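Long-range contacts in putative aminooxidase (Propionibacterium acnes, PDB 2BA9), which isomerises a polyunsaturated fatty acid, probably linoleic acid, to produce conjugated linoleic acid, and binds flavin-adenine dinucleotide: residues Glu89-Asp94 with Glu353-Pro358; Asp284-Lys289 with Ile325-Leu330; Ser295-Asp300 with Val310-His315. One frame throughout, in Å; residues are numbered along the deposited sequence.

In the fold
Of the segments concerned, 89-94, at the end of strand 88-91, comes first along the chain. Contact 1 closes the longest loop, running from 89-94 to 353-358 at the end of helix 341-355. Inside it, contact 2 closes a second loop, from strand 277-288 to strand 325-330. Contact 3, between 295-300 and 310-315, is nested within that one. None of the three cross. The strands of contacts 2 and 3 and strand 88-91 belong to one mixed sheet. Strand 295-297 bonds to 88-91, and 310-315 bonds to 325-330. Contact 1 brings the helix end to this sheet, and P358 O meets K289 N at 2.8 Å, which joins contact 1 to contact 2.

Contact 1: residues Glu89-Asp94 with Glu353-Pro358; sequences EFLHED and ETFGHP
L91 sets its CD1 over one face of the F355 ring. The methyl is 4.2 Å from the ring centroid and 20° off the ring normal, a CH-pi contact offset toward the rim. F355 CG lies anti to its carbonyl carbon (chi1 -56°), which carries the ring from the helix end toward the 89-94 segment. At the ring edge, near its plane, E93 O is 3.9 Å from F355 CE1. T354 adds its methyl: CG2 is 3.5 Å from D94 O.

No hydrogen bond joins the segments; two waters bridge them. One donates to D94 O and T354 O, at 2.8 Å from each. The other donates to E89 OE2 and lies in the plane of the H357 ring, 3.0 Å from NE2.

Outside the contact, D300 OD2 accepts bonds from E93 N and H92 ND1, and E93 forms a salt bridge with R303. These bonds tie the 92-94 loop to D300 and R303. On the other side, G356 ends the helix in a Schellman motif, with G356 N bonded to E353 O.

This docks the end of helix 341-355 against L91 of strand 88-91 and the following loop. V310 and Y313 of strand 310-315 also touch F355.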
loop_
_atom_site.group_PDB
_atom_site.type_symbol
_atom_site.label_atom_id
_atom_site.label_comp_id
_atom_site.label_asym_id
_atom_site.label_seq_id
_atom_site.Cartn_x
_atom_site.Cartn_y
_atom_site.Cartn_z
ATOM N N GLU A 89 4.106 -19.336 10.081
ATOM C CA GLU A 89 4.567 -20.607 9.548
ATOM C C GLU A 89 4.262 -20.643 8.045
ATOM O O GLU A 89 3.621 -19.732 7.498
ATOM C CB GLU A 89 3.913 -21.771 10.286
ATOM C CG GLU A 89 2.452 -21.996 9.936
ATOM C CD GLU A 89 1.740 -22.934 10.896
ATOM O OE1 GLU A 89 2.410 -23.594 11.717
ATOM O OE2 GLU A 89 0.491 -23.003 10.827
ATOM N N PHE A 90 4.723 -21.701 7.391
ATOM C CA PHE A 90 4.544 -21.855 5.962
ATOM C C PHE A 90 3.783 -23.118 5.675
ATOM O O PHE A 90 4.077 -24.163 6.245
ATOM C CB PHE A 90 5.893 -21.831 5.239
ATOM C CG PHE A 90 6.452 -20.450 5.103
ATOM C CD1 PHE A 90 5.999 -19.609 4.101
ATOM C CD2 PHE A 90 7.405 -19.973 6.008
ATOM C CE1 PHE A 90 6.489 -18.307 3.979
ATOM C CE2 PHE A 90 7.916 -18.679 5.893
ATOM C CZ PHE A 90 7.451 -17.841 4.880
ATOM N N LEU A 91 2.790 -22.981 4.795
ATOM C CA LEU A 91 1.841 -24.022 4.455
ATOM C C LEU A 91 1.886 -24.279 2.963
ATOM O O LEU A 91 2.082 -23.358 2.179
ATOM C CB LEU A 91 0.406 -23.575 4.771
ATOM C CG LEU A 91 0.057 -23.179 6.200
ATOM C CD1 LEU A 91 -1.396 -22.784 6.243
ATOM C CD2 LEU A 91 0.377 -24.318 7.167
ATOM N N HIS A 92 1.681 -25.531 2.586
ATOM C CA HIS A 92 1.431 -25.887 1.200
ATOM C C HIS A 92 -0.050 -25.669 0.922
ATOM O O HIS A 92 -0.853 -25.447 1.830
ATOM C CB HIS A 92 1.859 -27.336 0.911
ATOM C CG HIS A 92 3.340 -27.510 0.784
ATOM N ND1 HIS A 92 4.070 -26.921 -0.224
ATOM C CD2 HIS A 92 4.224 -28.223 1.521
ATOM C CE1 HIS A 92 5.343 -27.245 -0.091
ATOM N NE2 HIS A 92 5.465 -28.031 0.965
ATOM N N GLU A 93 -0.414 -25.715 -0.350
ATOM C CA GLU A 93 -1.790 -25.466 -0.728
ATOM C C GLU A 93 -2.767 -26.504 -0.176
ATOM O O GLU A 93 -3.970 -26.250 -0.162
ATOM C CB GLU A 93 -1.928 -25.382 -2.240
ATOM C CG GLU A 93 -1.647 -26.665 -2.986
ATOM C CD GLU A 93 -1.664 -26.418 -4.458
ATOM O OE1 GLU A 93 -2.396 -27.112 -5.174
ATOM O OE2 GLU A 93 -0.970 -25.482 -4.886
ATOM N N ASP A 94 -2.249 -27.653 0.266
ATOM C CA ASP A 94 -3.062 -28.688 0.916
ATOM C C ASP A 94 -3.056 -28.606 2.447
ATOM O O ASP A 94 -3.579 -29.497 3.123
ATOM C CB ASP A 94 -2.584 -30.082 0.486
ATOM C CG ASP A 94 -1.230 -30.453 1.083
ATOM O OD1 ASP A 94 -0.673 -29.650 1.873
ATOM O OD2 ASP A 94 -0.719 -31.551 0.746
ATOM N N GLU A 353 -10.614 -24.576 5.600
ATOM C CA GLU A 353 -10.934 -25.928 6.052
ATOM C C GLU A 353 -9.785 -26.890 5.741
ATOM O O GLU A 353 -9.356 -27.694 6.584
ATOM C CB GLU A 353 -12.215 -26.411 5.414
ATOM C CG GLU A 353 -12.776 -27.631 6.103
ATOM C CD GLU A 353 -13.994 -28.149 5.405
ATOM O OE1 GLU A 353 -14.660 -27.337 4.723
ATOM O OE2 GLU A 353 -14.287 -29.364 5.550
ATOM N N THR A 354 -9.278 -26.783 4.526
ATOM C CA THR A 354 -8.087 -27.512 4.117
ATOM C C THR A 354 -6.892 -27.270 5.052
ATOM O O THR A 354 -6.194 -28.227 5.444
ATOM C CB THR A 354 -7.756 -27.149 2.673
ATOM O OG1 THR A 354 -8.816 -27.660 1.849
ATOM C CG2 THR A 354 -6.410 -27.713 2.256
ATOM N N PHE A 355 -6.695 -26.015 5.444
ATOM C CA PHE A 355 -5.609 -25.644 6.366
ATOM C C PHE A 355 -5.850 -26.152 7.800
ATOM O O PHE A 355 -4.914 -26.144 8.618
ATOM C CB PHE A 355 -5.362 -24.117 6.394
ATOM C CG PHE A 355 -5.068 -23.492 5.041
ATOM C CD1 PHE A 355 -4.544 -24.230 3.989
ATOM C CD2 PHE A 355 -5.307 -22.139 4.838
ATOM C CE1 PHE A 355 -4.270 -23.630 2.761
ATOM C CE2 PHE A 355 -5.035 -21.527 3.610
ATOM C CZ PHE A 355 -4.519 -22.279 2.570
ATOM N N GLY A 356 -7.085 -26.577 8.101
ATOM C CA GLY A 356 -7.451 -27.078 9.433
ATOM C C GLY A 356 -7.961 -26.002 10.376
ATOM O O GLY A 356 -7.983 -26.181 11.592
ATOM N N HIS A 357 -8.399 -24.886 9.811
ATOM C CA HIS A 357 -8.903 -23.763 10.590
ATOM C C HIS A 357 -10.251 -23.345 10.001
ATOM O O HIS A 357 -10.385 -22.248 9.461
ATOM C CB HIS A 357 -7.892 -22.614 10.562
ATOM C CG HIS A 357 -6.502 -23.015 10.950
ATOM N ND1 HIS A 357 -6.185 -23.486 12.209
ATOM C CD2 HIS A 357 -5.343 -23.016 10.243
ATOM C CE1 HIS A 357 -4.893 -23.762 12.256
ATOM N NE2 HIS A 357 -4.359 -23.482 11.078
ATOM N N PRO A 358 -11.245 -24.256 10.050
ATOM C CA PRO A 358 -12.500 -23.980 9.344
ATOM C C PRO A 358 -13.301 -22.749 9.840
ATOM O O PRO A 358 -13.367 -22.480 11.043
ATOM C CB PRO A 358 -13.293 -25.280 9.492
ATOM C CG PRO A 358 -12.612 -26.074 10.554
ATOM C CD PRO A 358 -11.219 -25.592 10.667
HETATM O O HOH W 1 -1.557 -24.381 10.542
HETATM O O HOH W 2 -5.659 -30.834 4.533
#

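Contact 2: residues Asp284-Lys289 with Ile325-Leu330; sequences DACLVK and ITTYLL
I325 O receives C286 N at 2.8 Å. The return bond, I325 N to C286 O, is 2.9 Å. D284 and T327 make the next hydrogen-bonded pair, with T327 N 2.9 Å from D284 O. D284 O also takes a CA-H...O contact from T326.

The pattern is an antiparallel ladder within the large mixed sheet. Between the two bonded pairs lies the non-hydrogen-bonded pair A285 and T326, where T326 CG2 rests 3.8 Å from A285 CA. With chi1 at 49°, T326 turns its hydroxyl to Y328 and its methyl to A285. T326 OG1 and Y328 OH are hydrogen-bonded at 2.6 Å, and either may donate. Y328 also touches the flavin-adenine dinucleotide.

D284, C286, I325 and T327 occupy the other face. There C286 SG meets T327 CG2 at 3.8 Å. A water lies within hydrogen-bonding distance of D284 OD2 and, at 2.7 Å, of T327 OG1. D284 OD1 is close to E365 OE2, so one of the two acids may be protonated. Farther along, V288 and I325 cross at about a right angle, with V288 CG2 3.9 Å from I325 CG1. V348 of helix 341-355 packs on D284 and T327.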
loop_
_atom_site.group_PDB
_atom_site.type_symbol
_atom_site.label_atom_id
_atom_site.label_comp_id
_atom_site.label_asym_id
_atom_site.label_seq_id
_atom_site.Cartn_x
_atom_site.Cartn_y
_atom_site.Cartn_z
ATOM N N ASP A 284 -11.111 -10.977 4.345
ATOM C CA ASP A 284 -12.270 -11.480 5.048
ATOM C C ASP A 284 -11.884 -11.641 6.500
ATOM O O ASP A 284 -10.874 -12.281 6.801
ATOM C CB ASP A 284 -12.702 -12.831 4.486
ATOM C CG ASP A 284 -13.359 -12.722 3.146
ATOM O OD1 ASP A 284 -14.597 -12.847 3.105
ATOM O OD2 ASP A 284 -12.648 -12.542 2.135
ATOM N N ALA A 285 -12.685 -11.055 7.386
ATOM C CA ALA A 285 -12.498 -11.185 8.832
ATOM C C ALA A 285 -13.337 -12.356 9.304
ATOM O O ALA A 285 -14.553 -12.338 9.144
ATOM C CB ALA A 285 -12.889 -9.881 9.574
ATOM N N CYS A 286 -12.672 -13.364 9.872
ATOM C CA CYS A 286 -13.271 -14.673 10.151
ATOM C C CYS A 286 -13.272 -15.044 11.631
ATOM O O CYS A 286 -12.305 -14.806 12.320
ATOM C CB CYS A 286 -12.515 -15.765 9.386
ATOM S SG CYS A 286 -12.475 -15.568 7.591
ATOM N N LEU A 287 -14.383 -15.594 12.104
ATOM C CA LEU A 287 -14.411 -16.409 13.306
ATOM C C LEU A 287 -14.115 -17.817 12.828
ATOM O O LEU A 287 -14.705 -18.280 11.860
ATOM C CB LEU A 287 -15.778 -16.347 13.999
ATOM C CG LEU A 287 -16.206 -14.945 14.435
ATOM C CD1 LEU A 287 -17.559 -14.951 15.192
ATOM C CD2 LEU A 287 -15.116 -14.328 15.273
ATOM N N VAL A 288 -13.179 -18.485 13.492
ATOM C CA VAL A 288 -12.748 -19.813 13.081
ATOM C C VAL A 288 -13.044 -20.830 14.195
ATOM O O VAL A 288 -13.045 -20.492 15.384
ATOM C CB VAL A 288 -11.215 -19.826 12.657
ATOM C CG1 VAL A 288 -10.951 -18.878 11.475
ATOM C CG2 VAL A 288 -10.292 -19.470 13.806
ATOM N N LYS A 289 -13.354 -22.060 13.805
ATOM C CA LYS A 289 -13.212 -23.184 14.733
ATOM C C LYS A 289 -11.830 -23.776 14.457
ATOM O O LYS A 289 -11.320 -23.709 13.319
ATOM C CB LYS A 289 -14.343 -24.226 14.620
ATOM C CG LYS A 289 -14.894 -24.475 13.208
ATOM C CD LYS A 289 -15.998 -25.531 13.216
ATOM C CE LYS A 289 -16.693 -25.614 11.858
ATOM N NZ LYS A 289 -17.681 -24.500 11.637
ATOM N N ILE A 325 -9.643 -13.728 12.751
ATOM C CA ILE A 325 -8.527 -14.156 11.926
ATOM C C ILE A 325 -8.863 -13.651 10.537
ATOM O O ILE A 325 -9.921 -13.987 9.998
ATOM C CB ILE A 325 -8.419 -15.699 11.875
ATOM C CG1 ILE A 325 -8.177 -16.287 13.275
ATOM C CG2 ILE A 325 -7.365 -16.124 10.882
ATOM C CD1 ILE A 325 -6.795 -16.052 13.880
ATOM N N THR A 326 -8.003 -12.815 9.968
ATOM C CA THR A 326 -8.278 -12.258 8.649
ATOM C C THR A 326 -7.534 -13.081 7.588
ATOM O O THR A 326 -6.432 -13.595 7.832
ATOM C CB THR A 326 -7.925 -10.736 8.544
ATOM O OG1 THR A 326 -6.607 -10.494 9.047
ATOM C CG2 THR A 326 -8.931 -9.878 9.317
ATOM N N THR A 327 -8.164 -13.209 6.423
ATOM C CA THR A 327 -7.610 -13.930 5.285
ATOM C C THR A 327 -7.417 -12.965 4.134
ATOM O O THR A 327 -8.132 -11.955 4.032
ATOM C CB THR A 327 -8.543 -15.071 4.800
ATOM O OG1 THR A 327 -9.674 -14.507 4.129
ATOM C CG2 THR A 327 -9.008 -15.953 5.963
ATOM N N TYR A 328 -6.477 -13.311 3.249
ATOM C CA TYR A 328 -6.027 -12.436 2.158
ATOM C C TYR A 328 -5.904 -13.211 0.850
ATOM O O TYR A 328 -5.196 -14.215 0.788
ATOM C CB TYR A 328 -4.681 -11.811 2.539
ATOM C CG TYR A 328 -4.744 -11.090 3.877
ATOM C CD1 TYR A 328 -4.947 -9.708 3.946
ATOM C CD2 TYR A 328 -4.635 -11.797 5.072
ATOM C CE1 TYR A 328 -5.046 -9.063 5.162
ATOM C CE2 TYR A 328 -4.722 -11.160 6.293
ATOM C CZ TYR A 328 -4.923 -9.787 6.332
ATOM O OH TYR A 328 -5.013 -9.159 7.545
ATOM N N LEU A 329 -6.599 -12.747 -0.182
ATOM C CA LEU A 329 -6.498 -13.327 -1.532
ATOM C C LEU A 329 -6.542 -12.217 -2.566
ATOM O O LEU A 329 -7.001 -11.088 -2.287
ATOM C CB LEU A 329 -7.639 -14.323 -1.808
ATOM C CG LEU A 329 -9.095 -13.806 -1.713
ATOM C CD1 LEU A 329 -9.563 -13.087 -2.955
ATOM C CD2 LEU A 329 -10.082 -14.926 -1.365
ATOM N N LEU A 330 -6.084 -12.538 -3.768
ATOM C CA LEU A 330 -6.095 -11.581 -4.871
ATOM C C LEU A 330 -7.045 -12.037 -5.979
ATOM O O LEU A 330 -7.106 -13.226 -6.311
ATOM C CB LEU A 330 -4.694 -11.394 -5.448
ATOM C CG LEU A 330 -3.861 -10.256 -4.878
ATOM C CD1 LEU A 330 -2.451 -10.403 -5.420
ATOM C CD2 LEU A 330 -4.475 -8.904 -5.224
HETATM O O HOH W 3 -9.902 -13.117 1.883
#

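Contact 3: residues Ser295-Asp300 with Val310-His315; sequences SGYVPD and VMVYYH
S295 and H315 are joined by a side-chain hydrogen bond. H315 N donates to S295 OG at 2.8 Å, with an angle of 163° at the hydrogen. A water bonded to S295 OG also lies near H315 O. The backbone bonds follow an antiparallel ladder. G296 and Y313 form the hydrogen-bonded pair, with Y313 N 2.9 Å from G296 O. Beyond the non-hydrogen-bonded pair Y297 and V312, V298 N reaches M311 O at 2.8 Å.

Two CH-pi contacts mark the two faces. V312 CG2 stands over the centre of the Y297 ring, 3.7 Å from the centroid and 5° off the normal. The V312 chi1 of 57° leaves CG2 anti to the backbone N, which sets that methyl over the ring. On the other face the Y313 ring folds back over the G296 backbone. G296 CA is 4.1 Å from the ring centroid, over the face, and G296 N is 3.5 Å from Y313 CE1.

Y297 OH bonds a dodecaethylene glycol, probably from the crystallisation liquor, which may mark a pocket near the flavin. From helix 166-170, F168 touches Y297 and A167 touches V312. Strands 295-297 and 310-315 lie mid-sheet, with strand 88-91 beside 295-297 and strand 325-330 beside 310-315.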
loop_
_atom_site.group_PDB
_atom_site.type_symbol
_atom_site.label_atom_id
_atom_site.label_comp_id
_atom_site.label_asym_id
_atom_site.label_seq_id
_atom_site.Cartn_x
_atom_site.Cartn_y
_atom_site.Cartn_z
ATOM N N SER A 295 0.306 -17.251 12.650
ATOM C CA SER A 295 -0.129 -16.850 11.290
ATOM C C SER A 295 0.444 -17.825 10.251
ATOM O O SER A 295 1.418 -18.509 10.503
ATOM C CB SER A 295 0.293 -15.410 10.958
ATOM O OG SER A 295 -0.376 -14.462 11.777
ATOM N N GLY A 296 -0.163 -17.894 9.079
ATOM C CA GLY A 296 0.327 -18.811 8.049
ATOM C C GLY A 296 0.403 -18.205 6.665
ATOM O O GLY A 296 -0.510 -17.487 6.255
ATOM N N TYR A 297 1.496 -18.504 5.960
ATOM C CA TYR A 297 1.700 -18.115 4.561
ATOM C C TYR A 297 1.602 -19.336 3.652
ATOM O O TYR A 297 1.875 -20.475 4.067
ATOM C CB TYR A 297 3.073 -17.471 4.352
ATOM C CG TYR A 297 3.187 -16.042 4.859
ATOM C CD1 TYR A 297 3.327 -14.969 3.988
ATOM C CD2 TYR A 297 3.152 -15.775 6.221
ATOM C CE1 TYR A 297 3.443 -13.658 4.480
ATOM C CE2 TYR A 297 3.255 -14.494 6.710
ATOM C CZ TYR A 297 3.392 -13.435 5.840
ATOM O OH TYR A 297 3.487 -12.158 6.365
ATOM N N VAL A 298 1.217 -19.087 2.403
ATOM C CA VAL A 298 0.991 -20.160 1.440
ATOM C C VAL A 298 1.602 -19.791 0.096
ATOM O O VAL A 298 0.893 -19.327 -0.825
ATOM C CB VAL A 298 -0.506 -20.517 1.304
ATOM C CG1 VAL A 298 -0.687 -21.878 0.613
ATOM C CG2 VAL A 298 -1.169 -20.561 2.655
ATOM N N PRO A 299 2.935 -19.966 -0.019
ATOM C CA PRO A 299 3.625 -19.703 -1.281
ATOM C C PRO A 299 2.980 -20.408 -2.459
ATOM O O PRO A 299 2.842 -19.820 -3.515
ATOM C CB PRO A 299 5.034 -20.240 -1.026
ATOM C CG PRO A 299 5.204 -20.114 0.457
ATOM C CD PRO A 299 3.875 -20.379 1.048
ATOM N N ASP A 300 2.566 -21.655 -2.268
ATOM C CA ASP A 300 1.842 -22.386 -3.311
ATOM C C ASP A 300 0.725 -21.556 -3.940
ATOM O O ASP A 300 0.517 -21.626 -5.158
ATOM C CB ASP A 300 1.245 -23.699 -2.765
ATOM C CG ASP A 300 2.274 -24.801 -2.632
ATOM O OD1 ASP A 300 3.410 -24.669 -3.159
ATOM O OD2 ASP A 300 1.948 -25.818 -1.999
ATOM N N VAL A 310 -6.463 -18.223 -0.883
ATOM C CA VAL A 310 -5.865 -17.562 0.281
ATOM C C VAL A 310 -4.347 -17.739 0.269
ATOM O O VAL A 310 -3.847 -18.862 0.240
ATOM C CB VAL A 310 -6.406 -18.134 1.601
ATOM C CG1 VAL A 310 -5.645 -17.543 2.797
ATOM C CG2 VAL A 310 -7.907 -17.884 1.735
ATOM N N MET A 311 -3.631 -16.619 0.329
ATOM C CA MET A 311 -2.174 -16.608 0.296
ATOM C C MET A 311 -1.544 -16.490 1.685
ATOM O O MET A 311 -0.386 -16.824 1.872
ATOM C CB MET A 311 -1.693 -15.452 -0.568
ATOM C CG MET A 311 -2.307 -15.443 -1.953
ATOM S SD MET A 311 -1.621 -14.108 -2.936
ATOM C CE MET A 311 -2.496 -12.704 -2.253
ATOM N N VAL A 312 -2.322 -16.002 2.642
ATOM C CA VAL A 312 -1.849 -15.772 3.992
ATOM C C VAL A 312 -3.053 -15.495 4.871
ATOM O O VAL A 312 -4.097 -15.036 4.393
ATOM C CB VAL A 312 -0.850 -14.586 4.072
ATOM C CG1 VAL A 312 -1.481 -13.317 3.528
ATOM C CG2 VAL A 312 -0.357 -14.371 5.515
ATOM N N TYR A 313 -2.923 -15.829 6.153
ATOM C CA TYR A 313 -3.921 -15.432 7.139
ATOM C C TYR A 313 -3.222 -14.914 8.373
ATOM O O TYR A 313 -2.107 -15.319 8.673
ATOM C CB TYR A 313 -4.899 -16.563 7.466
ATOM C CG TYR A 313 -4.277 -17.845 7.952
ATOM C CD1 TYR A 313 -3.902 -18.009 9.285
ATOM C CD2 TYR A 313 -4.086 -18.912 7.084
ATOM C CE1 TYR A 313 -3.341 -19.196 9.721
ATOM C CE2 TYR A 313 -3.526 -20.092 7.510
ATOM C CZ TYR A 313 -3.156 -20.243 8.830
ATOM O OH TYR A 313 -2.592 -21.447 9.247
ATOM N N TYR A 314 -3.899 -14.010 9.067
ATOM C CA TYR A 314 -3.338 -13.285 10.197
ATOM C C TYR A 314 -3.926 -13.702 11.548
ATOM O O TYR A 314 -5.125 -13.531 11.794
ATOM C CB TYR A 314 -3.556 -11.793 9.949
ATOM C CG TYR A 314 -3.099 -10.845 11.031
ATOM C CD1 TYR A 314 -1.961 -11.089 11.786
ATOM C CD2 TYR A 314 -3.797 -9.677 11.259
ATOM C CE1 TYR A 314 -1.554 -10.197 12.771
ATOM C CE2 TYR A 314 -3.409 -8.789 12.216
ATOM C CZ TYR A 314 -2.289 -9.046 12.980
ATOM O OH TYR A 314 -1.912 -8.133 13.919
ATOM N N HIS A 315 -3.053 -14.251 12.399
ATOM C CA HIS A 315 -3.316 -14.572 13.806
ATOM C C HIS A 315 -2.900 -13.392 14.701
ATOM O O HIS A 315 -1.719 -13.156 14.910
ATOM C CB HIS A 315 -2.515 -15.844 14.176
ATOM C CG HIS A 315 -2.733 -16.355 15.574
ATOM N ND1 HIS A 315 -1.776 -16.246 16.562
ATOM C CD2 HIS A 315 -3.771 -17.024 16.133
ATOM C CE1 HIS A 315 -2.221 -16.809 17.674
ATOM N NE2 HIS A 315 -3.431 -17.288 17.442
HETATM O O HOH W 4 1.266 -13.352 13.829
#